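Local coordinates for IMC sub-compartment protein ISP1 (PDB 4CHM) that is an inner membrane complex sub-compartment protein with a pleckstrin homology fold, critical for parasite replication and probably acting in daughter-cell formation, at residues C90-L95 against C101-F106; V28-Q31 against R35-C38; A11-L16 against V116-K121; H17-A22 against V109-C114. All coordinates share one frame; numbering follows the deposited sequence.

Contact 1 (C90-L95 against C101-F106); sequences CVALHL and CIPLRF. With SO4 (sulfate ion), chain H.
V91 and L104, and two residues on L93 and I102, form the two hydrogen-bonded pairs that fasten these antiparallel strands, whose axes run 160° apart. Each pair is closed by two backbone bonds: V91 N reaches L104 O at 2.9 Å and L104 N returns to V91 O at 2.8 Å, while the amides of L93 and I102 each donate a hydrogen bond to the other's carbonyl. Between them sits the non-hydrogen-bonded pair A92 and P103, where A92 CA approaches I102 O to 3.2 Å in a CA-H...O contact.

Apolar packing divides between two faces. On the face of V91, L93, I102 and L104, CD1 of L95 meets CD1 of I102 at 4.0 Å, and CG2 of V91 lies obliquely to the F106 ring, 3.9 Å from CE1. V91 CG2 stands anti to its carbonyl carbon because chi1 is -169°, and V91 also packs on F115 and V116 of helix 109-125. On the other face the sulfur of C90, swung anti to the amide nitrogen (chi1 174°), rests 3.9 Å from CB of P103. Further along, C101 SG approaches the H94 ring obliquely, 3.6 Å from CD2, though C101 has a second conformer and this contact is less certain.

The charged end belongs to R105. Its guanidinium holds a sulfate, probably from the crystallisation liquor, NH1 giving a nearly straight bond of 2.8 Å to O4 and NH2 a longer one to O2, while NE pairs with D87. This is the last beta hairpin of a pleckstrin homology fold, leading directly into the C-terminal helix.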
# COMPACT_ATOMS: atom_id res chain seq x y z
N CYS A 90 -3.04 0.28 -7.16
CA CYS A 90 -2.92 1.17 -6.01
C CYS A 90 -3.62 0.63 -4.73
O CYS A 90 -4.74 0.12 -4.79
CB CYS A 90 -3.46 2.53 -6.38
SG CYS A 90 -3.53 3.70 -5.03
N VAL A 91 -2.97 0.75 -3.58
CA VAL A 91 -3.66 0.70 -2.31
C VAL A 91 -3.41 2.01 -1.57
O VAL A 91 -2.24 2.44 -1.39
CB VAL A 91 -3.16 -0.45 -1.40
CG1 VAL A 91 -4.10 -0.62 -0.24
CG2 VAL A 91 -3.02 -1.76 -2.19
N ALA A 92 -4.48 2.61 -1.06
CA ALA A 92 -4.34 3.80 -0.19
C ALA A 92 -4.51 3.41 1.26
O ALA A 92 -5.45 2.72 1.62
CB ALA A 92 -5.35 4.86 -0.56
N LEU A 93 -3.61 3.92 2.11
CA LEU A 93 -3.75 3.76 3.54
C LEU A 93 -4.62 4.85 4.07
O LEU A 93 -4.24 6.04 4.06
CB LEU A 93 -2.38 3.83 4.23
CG LEU A 93 -1.21 3.09 3.60
CD1 LEU A 93 0.05 3.49 4.36
CD2 LEU A 93 -1.44 1.58 3.64
N HIS A 94 -5.77 4.46 4.57
CA HIS A 94 -6.66 5.38 5.25
C HIS A 94 -6.23 5.41 6.71
O HIS A 94 -6.29 4.43 7.38
CB HIS A 94 -8.10 4.89 5.12
CG HIS A 94 -9.12 5.85 5.64
ND1 HIS A 94 -10.36 5.46 6.05
CD2 HIS A 94 -9.07 7.18 5.81
CE1 HIS A 94 -11.03 6.51 6.47
NE2 HIS A 94 -10.28 7.57 6.32
N LEU A 95 -5.80 6.57 7.17
CA LEU A 95 -5.22 6.70 8.49
C LEU A 95 -6.21 7.10 9.58
O LEU A 95 -7.04 7.91 9.36
CB LEU A 95 -4.03 7.67 8.48
CG LEU A 95 -3.00 7.46 7.39
CD1 LEU A 95 -1.94 8.52 7.34
CD2 LEU A 95 -2.41 6.08 7.48
N CYS A 101 -5.63 9.94 3.54
CA CYS A 101 -5.27 8.74 2.82
C CYS A 101 -3.94 8.89 2.08
O CYS A 101 -3.71 9.89 1.42
CB CYS A 101 -6.39 8.36 1.83
SG CYS A 101 -8.05 8.21 2.54
N ILE A 102 -3.08 7.88 2.17
CA ILE A 102 -1.85 7.88 1.39
C ILE A 102 -1.93 6.84 0.30
O ILE A 102 -1.87 5.63 0.58
CB ILE A 102 -0.63 7.61 2.28
CG1 ILE A 102 -0.48 8.72 3.36
CG2 ILE A 102 0.64 7.54 1.42
CD1 ILE A 102 0.67 8.48 4.33
N PRO A 103 -1.99 7.28 -0.96
CA PRO A 103 -2.10 6.27 -2.02
C PRO A 103 -0.76 5.75 -2.51
O PRO A 103 0.09 6.53 -2.92
CB PRO A 103 -2.83 7.04 -3.15
CG PRO A 103 -3.37 8.31 -2.48
CD PRO A 103 -2.32 8.62 -1.46
N LEU A 104 -0.58 4.43 -2.44
CA LEU A 104 0.66 3.76 -2.84
C LEU A 104 0.38 3.03 -4.12
O LEU A 104 -0.60 2.26 -4.21
CB LEU A 104 1.07 2.72 -1.81
CG LEU A 104 1.26 3.17 -0.37
CD1 LEU A 104 1.49 1.96 0.51
CD2 LEU A 104 2.39 4.14 -0.26
N ARG A 105 1.23 3.22 -5.10
CA ARG A 105 1.09 2.44 -6.36
C ARG A 105 2.20 1.38 -6.45
O ARG A 105 3.38 1.72 -6.39
CB ARG A 105 1.14 3.34 -7.58
CG ARG A 105 0.99 2.54 -8.89
CD ARG A 105 1.12 3.43 -10.10
NE ARG A 105 -0.03 4.33 -10.27
CZ ARG A 105 -0.04 5.35 -11.14
NH1 ARG A 105 1.07 5.62 -11.84
NH2 ARG A 105 -1.11 6.14 -11.27
N PHE A 106 1.81 0.11 -6.51
CA PHE A 106 2.75 -0.99 -6.60
C PHE A 106 3.11 -1.24 -8.06
O PHE A 106 2.52 -0.66 -8.95
CB PHE A 106 2.16 -2.26 -5.94
CG PHE A 106 2.01 -2.14 -4.46
CD1 PHE A 106 0.90 -1.47 -3.91
CD2 PHE A 106 3.06 -2.52 -3.60
CE1 PHE A 106 0.83 -1.25 -2.54
CE2 PHE A 106 2.98 -2.30 -2.25
CZ PHE A 106 1.87 -1.67 -1.71
S SO4 H . -0.07 7.41 -14.72
O1 SO4 H . -0.19 6.06 -15.39
O2 SO4 H . -1.29 7.75 -13.88
O3 SO4 H . 0.14 8.48 -15.75
O4 SO4 H . 1.16 7.50 -13.85

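Contact 2 (V28-Q31 against R35-C38); sequences VLLQ and RLQC
This is the loop end of the beta hairpin formed by strands 24-29 and 35-43, both interior in the sheet; the contact, centred about 12 Å from the chain's centre, is only partly buried. V28 and L36 make the last hydrogen-bonded pair before the loop: V28 N to L36 O and L36 N to V28 O are both 3.0 Å, and in each bond the donor lies in the carbonyl plane. Beyond it L29 and R35 are a non-hydrogen-bonded pair, and L30 has already left the strand.

On the face of V28 and L36 two apolar approaches follow. CD1 of L30 fits against CG of L36 at 3.9 Å, with CD2 of L30 near CD1 of L36, so L30 folds back over L36. On the same side V28 CG2 touches C38 SG at 3.7 Å. In a pleckstrin homology fold these are the first two strands, and the sulfur of C38 is tied from here to C53 on the third, strand 48-53, by a disulfide; chi1 of -56° brings it beside its own backbone nitrogen, over V28.

The opposite face carries the tightest side-chain approach, CD2 of L29 to CG of R35 at 3.4 Å. Here the methyl presses on the aliphatic root of the arginine and leaves the guanidinium to reach onward. The chain bends at chi3 (-69°), and NH1 lies doubtfully close to a sulfate ion, probably from the crystallisation liquor. L29 is also backed by A82 and L84, and Q31 O accepts a bond from T80 OG1.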
# COMPACT_ATOMS: atom_id res chain seq x y z
N VAL A 28 4.27 7.06 -4.35
CA VAL A 28 3.19 7.71 -3.72
C VAL A 28 2.57 8.69 -4.69
O VAL A 28 3.25 9.39 -5.40
CB VAL A 28 3.66 8.39 -2.43
CG1 VAL A 28 2.63 9.33 -1.89
CG2 VAL A 28 4.07 7.36 -1.41
N LEU A 29 1.26 8.71 -4.75
CA LEU A 29 0.55 9.62 -5.65
C LEU A 29 -0.04 10.84 -4.89
O LEU A 29 -0.89 10.69 -3.99
CB LEU A 29 -0.51 8.86 -6.46
CG LEU A 29 -0.07 7.53 -7.11
CD1 LEU A 29 -1.24 6.65 -7.53
CD2 LEU A 29 0.91 7.73 -8.29
N LEU A 30 0.52 12.02 -5.16
CA LEU A 30 0.18 13.19 -4.38
C LEU A 30 -1.16 13.78 -4.86
O LEU A 30 -1.62 13.50 -5.99
CB LEU A 30 1.32 14.24 -4.40
CG LEU A 30 2.66 13.79 -3.79
CD1 LEU A 30 3.71 14.90 -3.86
CD2 LEU A 30 2.51 13.36 -2.34
N GLN A 31 -1.80 14.57 -4.00
CA GLN A 31 -3.12 15.11 -4.29
C GLN A 31 -3.11 15.98 -5.57
O GLN A 31 -4.06 15.96 -6.36
CB GLN A 31 -3.63 15.91 -3.09
CG GLN A 31 -4.97 16.58 -3.34
CD GLN A 31 -5.49 17.38 -2.17
OE1 GLN A 31 -4.90 17.35 -1.10
NE2 GLN A 31 -6.57 18.12 -2.37
N ARG A 35 3.97 12.36 -8.65
CA ARG A 35 4.36 11.01 -8.25
C ARG A 35 5.71 11.07 -7.54
O ARG A 35 6.65 11.51 -8.10
CB ARG A 35 4.51 10.15 -9.48
CG ARG A 35 3.29 9.44 -9.93
CD ARG A 35 3.39 9.06 -11.38
NE ARG A 35 3.32 10.27 -12.13
CZ ARG A 35 2.29 10.64 -12.86
NH1 ARG A 35 1.29 9.84 -12.99
NH2 ARG A 35 2.30 11.79 -13.48
N LEU A 36 5.81 10.61 -6.31
CA LEU A 36 7.07 10.48 -5.63
C LEU A 36 7.55 9.06 -5.71
O LEU A 36 6.82 8.18 -5.45
CB LEU A 36 6.97 10.86 -4.16
CG LEU A 36 6.53 12.24 -3.73
CD1 LEU A 36 6.34 12.33 -2.24
CD2 LEU A 36 7.57 13.22 -4.17
N GLN A 37 8.80 8.88 -6.08
CA GLN A 37 9.49 7.59 -5.95
C GLN A 37 9.87 7.37 -4.50
O GLN A 37 10.50 8.20 -3.93
CB GLN A 37 10.79 7.52 -6.73
CG GLN A 37 10.84 7.88 -8.18
CD GLN A 37 12.24 7.70 -8.75
OE1 GLN A 37 13.18 8.35 -8.36
NE2 GLN A 37 12.36 6.79 -9.65
N CYS A 38 9.54 6.23 -3.95
CA CYS A 38 9.73 5.96 -2.56
C CYS A 38 10.17 4.53 -2.25
O CYS A 38 10.02 3.65 -3.05
CB CYS A 38 8.45 6.25 -1.80
SG CYS A 38 7.74 7.87 -1.92

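Contact 3 (A11-L16 against V116-K121); sequences ADIEDL and VDLLKK. With SO4 (sulfate ion), chain E.
The carboxylate of D117 is the one flat side-chain group to meet the other segment here, and it does so chiefly through its root: CD1 of I13 sits 3.7 Å from CB of D117, with OD2 of D117 a little farther from the same methyl, at 4.1 Å. The two side chains cross at about a right angle, and no hydrogen bond links the segments.

I13 carries most of the contact. With chi1 at -68°, CG1 stands anti to the carbonyl carbon and CG2 anti to the backbone nitrogen; CG2 packs 4.0 Å from both CB and CD1 of L118. The two side chains slide past each other in opposite directions. One turn on, L16 CG comes within 4.4 Å of CD2 of L118, a looser touch that leaves L118 flanked by residues a helical turn apart.

The segment axes pass 9.6 Å apart and cross at -78°, close to perpendicular. Helix 109-125 is the C-terminal helix of the pleckstrin homology fold, and helix 10-22, which precedes the first strand, lies across it. L118 also touches H17 and L20 of that helix, while L16 reaches back to D111, C114 and F115, so the apolar seam runs on past the two segments.

Away from the seam, K120 stretches out to a sulfate, its NZ giving a bond of 3.0 Å to O3. H70 and Q74 hold the same ion, which is probably a trace of the crystallisation liquor.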
# COMPACT_ATOMS: atom_id res chain seq x y z
N ALA A 11 2.35 -18.35 -0.69
CA ALA A 11 3.70 -18.12 -1.17
C ALA A 11 3.86 -16.72 -1.78
O ALA A 11 4.91 -16.05 -1.59
CB ALA A 11 4.03 -19.17 -2.21
N ASP A 12 2.90 -16.32 -2.61
CA ASP A 12 2.84 -14.95 -3.16
C ASP A 12 2.91 -13.94 -2.05
O ASP A 12 3.69 -12.99 -2.11
CB ASP A 12 1.52 -14.73 -3.91
CG ASP A 12 1.46 -15.49 -5.20
OD1 ASP A 12 2.53 -15.84 -5.72
OD2 ASP A 12 0.35 -15.76 -5.69
N ILE A 13 2.04 -14.10 -1.06
CA ILE A 13 1.96 -13.17 0.06
C ILE A 13 3.25 -13.18 0.90
O ILE A 13 3.74 -12.13 1.33
CB ILE A 13 0.75 -13.47 0.95
CG1 ILE A 13 -0.55 -13.16 0.20
CG2 ILE A 13 0.82 -12.68 2.27
CD1 ILE A 13 -1.78 -13.85 0.78
N GLU A 14 3.85 -14.34 1.05
CA GLU A 14 5.08 -14.41 1.81
C GLU A 14 6.23 -13.76 1.04
O GLU A 14 7.15 -13.21 1.65
CB GLU A 14 5.42 -15.83 2.20
CG GLU A 14 6.83 -15.95 2.77
CD GLU A 14 7.03 -15.18 4.07
OE1 GLU A 14 6.04 -14.87 4.78
OE2 GLU A 14 8.20 -14.91 4.42
N ASP A 15 6.20 -13.85 -0.27
CA ASP A 15 7.20 -13.22 -1.08
C ASP A 15 7.12 -11.70 -0.96
O ASP A 15 8.14 -11.02 -0.81
CB ASP A 15 7.08 -13.68 -2.54
CG ASP A 15 8.18 -13.09 -3.43
OD1 ASP A 15 9.30 -13.63 -3.44
OD2 ASP A 15 7.95 -12.04 -4.05
N LEU A 16 5.91 -11.15 -1.02
CA LEU A 16 5.73 -9.74 -0.78
C LEU A 16 6.22 -9.38 0.64
O LEU A 16 6.85 -8.35 0.85
CB LEU A 16 4.28 -9.34 -0.96
CG LEU A 16 4.04 -7.85 -0.74
CD1 LEU A 16 4.92 -7.07 -1.72
CD2 LEU A 16 2.59 -7.51 -0.92
N VAL A 116 -2.74 -6.06 0.15
CA VAL A 116 -4.01 -5.96 0.90
C VAL A 116 -4.17 -7.14 1.86
O VAL A 116 -4.42 -6.94 3.05
CB VAL A 116 -5.24 -5.80 -0.04
CG1 VAL A 116 -6.55 -5.94 0.73
CG2 VAL A 116 -5.20 -4.42 -0.72
N ASP A 117 -3.93 -8.34 1.38
CA ASP A 117 -3.95 -9.54 2.22
C ASP A 117 -2.91 -9.55 3.31
O ASP A 117 -3.21 -9.84 4.43
CB ASP A 117 -3.75 -10.77 1.37
CG ASP A 117 -4.86 -10.96 0.39
OD1 ASP A 117 -6.01 -10.86 0.77
OD2 ASP A 117 -4.57 -11.20 -0.76
N LEU A 118 -1.68 -9.20 2.99
CA LEU A 118 -0.62 -9.18 3.97
C LEU A 118 -0.87 -8.18 5.10
O LEU A 118 -0.60 -8.46 6.24
CB LEU A 118 0.72 -8.86 3.31
CG LEU A 118 1.92 -8.77 4.23
CD1 LEU A 118 2.20 -10.08 4.92
CD2 LEU A 118 3.15 -8.25 3.52
N LEU A 119 -1.36 -7.01 4.76
CA LEU A 119 -1.65 -5.99 5.74
C LEU A 119 -2.75 -6.43 6.69
O LEU A 119 -2.70 -6.21 7.86
CB LEU A 119 -2.01 -4.70 5.06
CG LEU A 119 -1.17 -3.51 5.44
CD1 LEU A 119 -1.70 -2.90 6.70
CD2 LEU A 119 0.29 -3.82 5.57
N LYS A 120 -3.74 -7.10 6.13
CA LYS A 120 -4.78 -7.66 6.92
C LYS A 120 -4.19 -8.69 7.87
O LYS A 120 -4.54 -8.69 9.01
CB LYS A 120 -5.84 -8.28 6.01
CG LYS A 120 -6.93 -7.28 5.67
CD LYS A 120 -7.96 -7.74 4.66
CE LYS A 120 -8.61 -6.52 4.06
NZ LYS A 120 -10.03 -6.65 3.67
N LYS A 121 -3.28 -9.52 7.39
CA LYS A 121 -2.69 -10.52 8.23
C LYS A 121 -1.89 -9.89 9.37
O LYS A 121 -2.09 -10.25 10.49
CB LYS A 121 -1.81 -11.46 7.40
CG LYS A 121 -2.49 -12.77 7.02
CD LYS A 121 -1.75 -13.55 5.93
CE LYS A 121 -1.20 -14.88 6.45
NZ LYS A 121 -1.51 -16.03 5.55
S SO4 E . -12.96 -4.65 1.85
O1 SO4 E . -13.87 -5.68 1.28
O2 SO4 E . -13.25 -3.37 1.21
O3 SO4 E . -11.55 -5.03 1.59
O4 SO4 E . -13.16 -4.55 3.29

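Contact 4 (H17-A22 against V109-C114); sequences HRRLLA and VKDKTC
From H17 onward, the first residue to touch V109-C114 is R19, which meets D111 and makes the whole contact. H17 itself turns to L118 and L122 farther down the same partner helix. R19 leaves its backbone with CG anti to the carbonyl carbon (chi1 -70°), runs out, bends at chi3, and presents its guanidinium end-on to the carboxylate. NH1 bonds to OD2 of D111 at 2.9 Å, and NH2 of R19 bonds to OD1 of D111 at the same distance.

Both oxygens are met on their syn side, and the two planes are only 15° apart, so this is an almost coplanar two-pronged salt bridge. Such a grip fixes the rotation of both groups. NE of R19 is taken by D15, one turn back, so two acids flank the guanidinium and would be expected to stabilise its charge.

L20, next in line, points into the body of the protein and packs on F115 and L118. On the partner helix, T113 OG1 bonds to V109 O at 2.8 Å, fastening its first turn. The bridge is a surface clasp between the N-terminal helix and the start of the C-terminal helix of the pleckstrin homology fold.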
# COMPACT_ATOMS: atom_id res chain seq x y z
N HIS A 17 5.95 -10.26 1.60
CA HIS A 17 6.37 -10.03 3.00
C HIS A 17 7.88 -9.88 3.09
O HIS A 17 8.40 -8.91 3.67
CB HIS A 17 5.91 -11.19 3.86
CG HIS A 17 6.01 -10.95 5.33
ND1 HIS A 17 6.25 -11.95 6.20
CD2 HIS A 17 5.81 -9.81 6.10
CE1 HIS A 17 6.23 -11.46 7.46
NE2 HIS A 17 5.95 -10.16 7.39
N ARG A 18 8.59 -10.79 2.44
CA ARG A 18 10.04 -10.71 2.40
C ARG A 18 10.52 -9.39 1.77
O ARG A 18 11.41 -8.74 2.31
CB ARG A 18 10.63 -11.90 1.65
CG ARG A 18 12.16 -11.88 1.64
CD ARG A 18 12.74 -12.83 0.60
NE ARG A 18 13.07 -12.12 -0.64
CZ ARG A 18 12.36 -12.19 -1.75
NH1 ARG A 18 11.28 -12.96 -1.79
NH2 ARG A 18 12.73 -11.51 -2.83
N ARG A 19 9.92 -8.98 0.68
CA ARG A 19 10.33 -7.75 0.05
C ARG A 19 10.01 -6.50 0.89
O ARG A 19 10.79 -5.60 0.95
CB ARG A 19 9.80 -7.64 -1.36
CG ARG A 19 10.44 -8.60 -2.33
CD ARG A 19 9.83 -8.46 -3.69
NE ARG A 19 8.59 -9.16 -3.78
CZ ARG A 19 7.45 -8.66 -4.20
NH1 ARG A 19 7.38 -7.43 -4.57
NH2 ARG A 19 6.38 -9.41 -4.24
N LEU A 20 8.88 -6.51 1.56
CA LEU A 20 8.50 -5.43 2.46
C LEU A 20 9.48 -5.28 3.61
O LEU A 20 9.79 -4.16 4.03
CB LEU A 20 7.08 -5.65 3.01
CG LEU A 20 6.30 -4.51 3.64
CD1 LEU A 20 6.34 -3.24 2.78
CD2 LEU A 20 4.86 -4.91 3.95
N LEU A 21 10.00 -6.40 4.10
CA LEU A 21 10.96 -6.35 5.20
C LEU A 21 12.30 -5.84 4.73
O LEU A 21 13.04 -5.23 5.50
CB LEU A 21 11.14 -7.75 5.83
CG LEU A 21 9.94 -8.37 6.52
CD1 LEU A 21 10.27 -9.79 6.95
CD2 LEU A 21 9.50 -7.53 7.73
N ALA A 22 12.63 -6.13 3.48
CA ALA A 22 13.91 -5.72 2.90
C ALA A 22 13.78 -4.28 2.33
O ALA A 22 14.78 -3.63 1.97
CB ALA A 22 14.32 -6.70 1.80
N VAL A 109 -0.79 -5.52 -10.54
CA VAL A 109 -2.00 -5.92 -9.85
C VAL A 109 -1.71 -6.95 -8.78
O VAL A 109 -2.34 -6.96 -7.73
CB VAL A 109 -3.07 -6.45 -10.86
CG1 VAL A 109 -4.35 -6.85 -10.14
CG2 VAL A 109 -3.38 -5.36 -11.89
N LYS A 110 -0.69 -7.79 -9.02
CA LYS A 110 -0.42 -8.91 -8.13
C LYS A 110 0.14 -8.46 -6.80
O LYS A 110 -0.28 -8.93 -5.75
CB LYS A 110 0.51 -9.92 -8.77
CG LYS A 110 0.86 -11.10 -7.87
CD LYS A 110 1.92 -12.00 -8.53
CE LYS A 110 2.31 -13.15 -7.61
NZ LYS A 110 2.62 -14.39 -8.38
N ASP A 111 1.11 -7.56 -6.85
CA ASP A 111 1.63 -6.95 -5.65
C ASP A 111 0.55 -6.15 -4.93
O ASP A 111 0.42 -6.24 -3.76
CB ASP A 111 2.84 -6.09 -5.97
CG ASP A 111 4.14 -6.83 -5.79
OD1 ASP A 111 4.13 -7.99 -5.43
OD2 ASP A 111 5.19 -6.25 -5.99
N LYS A 112 -0.25 -5.42 -5.68
CA LYS A 112 -1.29 -4.62 -5.09
C LYS A 112 -2.21 -5.57 -4.31
O LYS A 112 -2.51 -5.33 -3.18
CB LYS A 112 -2.07 -3.91 -6.20
CG LYS A 112 -3.20 -2.98 -5.79
CD LYS A 112 -4.38 -3.71 -5.20
CE LYS A 112 -5.69 -3.31 -5.81
NZ LYS A 112 -5.99 -3.90 -7.12
N THR A 113 -2.58 -6.68 -4.94
CA THR A 113 -3.47 -7.63 -4.32
C THR A 113 -2.88 -8.30 -3.10
O THR A 113 -3.52 -8.36 -2.08
CB THR A 113 -3.94 -8.71 -5.31
OG1 THR A 113 -4.56 -8.11 -6.43
CG2 THR A 113 -4.92 -9.60 -4.65
N CYS A 114 -1.64 -8.74 -3.21
CA CYS A 114 -0.92 -9.35 -2.05
C CYS A 114 -0.79 -8.43 -0.88
O CYS A 114 -0.80 -8.88 0.25
CB CYS A 114 0.48 -9.83 -2.44
SG CYS A 114 0.46 -11.30 -3.44

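Contacts 1 and 2 belong to one sheet: strands 101-105 and 24-29 are neighbours, P103 O lies 3.1 Å from L29 N in a probable hydrogen bond, and the centres are about 10 Å apart. Their arginines, R105 and R35, meet at the same sulfate, though the R35 approach is too short for its details to be trusted. Contacts 3 and 4 are successive steps of one helix-helix crossing, centres about 6 Å apart, joined by D12 OD1 to K110 NZ at 3.0 Å. Contact 1 touches both through helix 109-125, V91 CG2 packing 3.7 Å from V116 CG2. Contact 2 does not touch the helix pair; its centre is about 22 Å from that of contact 3.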